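Local coordinates for erythrocyte membrane protein 1 (PDB 2XU0) that probably binds host cell surface receptors, as the N-terminal Duffy-binding-like region of a parasite adhesin involved in the rosetting of red blood cells, at residues Ile172-His176 against Ile188-Leu192. The protein carries 10 engineered substitutions. Sequence-based numbering, arbitrary orientation.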
ATOM      1  N   ILE A 172      -2.452 -10.819  -7.200  1.00 35.10           N
ATOM      2  CA  ILE A 172      -3.028  -9.468  -7.152  1.00 34.47           C
ATOM      3  C   ILE A 172      -4.135  -9.316  -8.158  1.00 38.18           C
ATOM      4  O   ILE A 172      -5.225  -8.867  -7.813  1.00 37.88           O
ATOM      5  CB  ILE A 172      -1.958  -8.320  -7.303  1.00 36.75           C
ATOM      6  CG1 ILE A 172      -0.890  -8.293  -6.164  1.00 36.46           C
ATOM      7  CG2 ILE A 172      -2.608  -6.949  -7.572  1.00 35.23           C
ATOM      8  CD1 ILE A 172      -1.367  -8.012  -4.812  1.00 37.07           C
ATOM      9  N   VAL A 173      -3.840  -9.640  -9.420  1.00 38.26           N
ATOM     10  CA  VAL A 173      -4.816  -9.489 -10.513  1.00 37.94           C
ATOM     11  C   VAL A 173      -6.070 -10.314 -10.257  1.00 43.99           C
ATOM     12  O   VAL A 173      -7.175  -9.828 -10.499  1.00 44.22           O
ATOM     13  CB  VAL A 173      -4.175  -9.828 -11.883  1.00 39.63           C
ATOM     14  CG1 VAL A 173      -5.234  -9.942 -12.986  1.00 39.57           C
ATOM     15  CG2 VAL A 173      -3.112  -8.804 -12.251  1.00 38.13           C
ATOM     16  N   ASN A 174      -5.910 -11.553  -9.756  1.00 42.73           N
ATOM     17  CA  ASN A 174      -7.088 -12.417  -9.558  1.00 44.09           C
ATOM     18  C   ASN A 174      -7.910 -12.238  -8.296  1.00 48.72           C
ATOM     19  O   ASN A 174      -8.965 -12.858  -8.167  1.00 48.92           O
ATOM     20  CB  ASN A 174      -6.775 -13.880  -9.905  1.00 49.03           C
ATOM     21  CG  ASN A 174      -6.494 -14.038 -11.382  1.00 61.06           C
ATOM     22  OD1 ASN A 174      -7.373 -13.821 -12.229  1.00 55.00           O
ATOM     23  ND2 ASN A 174      -5.239 -14.306 -11.729  1.00 48.73           N
ATOM     24  N   ASP A 175      -7.474 -11.347  -7.388  1.00 44.86           N
ATOM     25  CA  ASP A 175      -8.223 -11.111  -6.164  1.00 43.30           C
ATOM     26  C   ASP A 175      -8.478  -9.640  -5.906  1.00 44.44           C
ATOM     27  O   ASP A 175      -9.118  -9.281  -4.913  1.00 42.44           O
ATOM     28  CB  ASP A 175      -7.534 -11.807  -4.979  1.00 45.32           C
ATOM     29  CG  ASP A 175      -8.464 -12.064  -3.810  1.00 62.34           C
ATOM     30  OD1 ASP A 175      -9.552 -12.649  -4.030  1.00 64.06           O
ATOM     31  OD2 ASP A 175      -8.147 -11.609  -2.691  1.00 69.75           O
ATOM     32  N   HIS A 176      -8.030  -8.774  -6.841  1.00 40.54           N
ATOM     33  CA  HIS A 176      -8.183  -7.325  -6.699  1.00 38.22           C
ATOM     34  C   HIS A 176      -9.637  -6.888  -6.641  1.00 41.08           C
ATOM     35  O   HIS A 176     -10.424  -7.379  -7.425  1.00 40.86           O
ATOM     36  CB  HIS A 176      -7.435  -6.570  -7.814  1.00 37.20           C
ATOM     37  CG  HIS A 176      -7.194  -5.138  -7.461  1.00 39.07           C
ATOM     38  ND1 HIS A 176      -8.162  -4.180  -7.659  1.00 39.90           N
ATOM     39  CD2 HIS A 176      -6.117  -4.560  -6.885  1.00 40.19           C
ATOM     40  CE1 HIS A 176      -7.654  -3.050  -7.204  1.00 39.35           C
ATOM     41  NE2 HIS A 176      -6.425  -3.231  -6.726  1.00 40.25           N
ATOM     42  N   ILE A 188      -5.578  -1.922 -10.288  1.00 32.39           N
ATOM     43  CA  ILE A 188      -4.794  -3.163 -10.270  1.00 32.68           C
ATOM     44  C   ILE A 188      -3.323  -2.839 -10.523  1.00 35.09           C
ATOM     45  O   ILE A 188      -2.455  -3.384  -9.845  1.00 34.14           O
ATOM     46  CB  ILE A 188      -5.351  -4.184 -11.318  1.00 35.53           C
ATOM     47  CG1 ILE A 188      -6.792  -4.624 -10.968  1.00 36.47           C
ATOM     48  CG2 ILE A 188      -4.392  -5.372 -11.502  1.00 34.40           C
ATOM     49  CD1 ILE A 188      -7.407  -5.830 -11.873  1.00 41.68           C
ATOM     50  N   CYS A 189      -3.046  -1.970 -11.534  1.00 31.28           N
ATOM     51  CA  CYS A 189      -1.695  -1.517 -11.864  1.00 31.48           C
ATOM     52  C   CYS A 189      -1.044  -0.838 -10.618  1.00 31.63           C
ATOM     53  O   CYS A 189       0.119  -1.089 -10.336  1.00 28.40           O
ATOM     54  CB  CYS A 189      -1.730  -0.584 -13.080  1.00 32.39           C
ATOM     55  SG  CYS A 189      -2.416  -1.359 -14.575  1.00 36.00           S
ATOM     56  N   THR A 190      -1.815  -0.036  -9.865  1.00 28.74           N
ATOM     57  CA  THR A 190      -1.356   0.628  -8.605  1.00 30.02           C
ATOM     58  C   THR A 190      -0.962  -0.453  -7.565  1.00 33.98           C
ATOM     59  O   THR A 190       0.112  -0.358  -6.973  1.00 32.11           O
ATOM     60  CB  THR A 190      -2.453   1.592  -8.063  1.00 34.98           C
ATOM     61  OG1 THR A 190      -2.577   2.675  -8.986  1.00 33.06           O
ATOM     62  CG2 THR A 190      -2.116   2.176  -6.685  1.00 37.24           C
ATOM     63  N   SER A 191      -1.821  -1.501  -7.370  1.00 32.30           N
ATOM     64  CA  SER A 191      -1.503  -2.554  -6.394  1.00 32.14           C
ATOM     65  C   SER A 191      -0.287  -3.339  -6.805  1.00 33.05           C
ATOM     66  O   SER A 191       0.537  -3.666  -5.948  1.00 33.09           O
ATOM     67  CB  SER A 191      -2.703  -3.459  -6.130  1.00 38.12           C
ATOM     68  OG  SER A 191      -3.717  -2.688  -5.514  1.00 45.53           O
ATOM     69  N   LEU A 192      -0.129  -3.591  -8.135  1.00 28.69           N
ATOM     70  CA  LEU A 192       1.057  -4.234  -8.680  1.00 27.87           C
ATOM     71  C   LEU A 192       2.286  -3.367  -8.438  1.00 31.53           C
ATOM     72  O   LEU A 192       3.347  -3.902  -8.127  1.00 33.79           O
ATOM     73  CB  LEU A 192       0.908  -4.485 -10.196  1.00 28.59           C
ATOM     74  CG  LEU A 192      -0.056  -5.620 -10.637  1.00 33.36           C
ATOM     75  CD1 LEU A 192      -0.058  -5.748 -12.172  1.00 32.96           C
ATOM     76  CD2 LEU A 192       0.334  -6.936 -10.023  1.00 33.87           C
TER
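His176 NE2 and Ser191 OG form a hydrogen bond of 3.0 Å. The hydroxyl meets the imidazole at its edge, in the plane of the ring. Over one face of the same ring lies Ile188, whose CG1 is 3.8 Å from the His176 ring centroid and 27° off the normal, a CH-pi contact offset toward the rim. His176 follows directly on helix 154-175, where the chain turns out of helical conformation. With CG trans to the backbone N (chi1 -161°), the ring extends toward helix 186-204.

Beside the ring the contact is apolar. Val173 CG2 meets Ile188 CG2 at 3.7 Å, the two side chains crossing at about a right angle. Ile172 and Leu192 run antiparallel alongside each other, with Ile172 CB 3.8 Å from Leu192 CD2. Ile172 CG2 also packs on Ser191 CB at 3.8 Å.

Further out, His176 ND1 accepts the backbone N-H of Asp178, and Phe105 meets the imidazole with its plane inclined. The disulfide of Cys189 with Cys295 ties helix 186-204 to a later part of the Duffy-binding fold.

These contacts probably restrict the rotation of the ring. ND1 as acceptor is consistent with a neutral imidazole protonated on NE2, which would then donate to Ser191 OG. The hydroxyl could in turn give its proton to Gly187 O, a weak bond, so that these buried polar atoms all have partners.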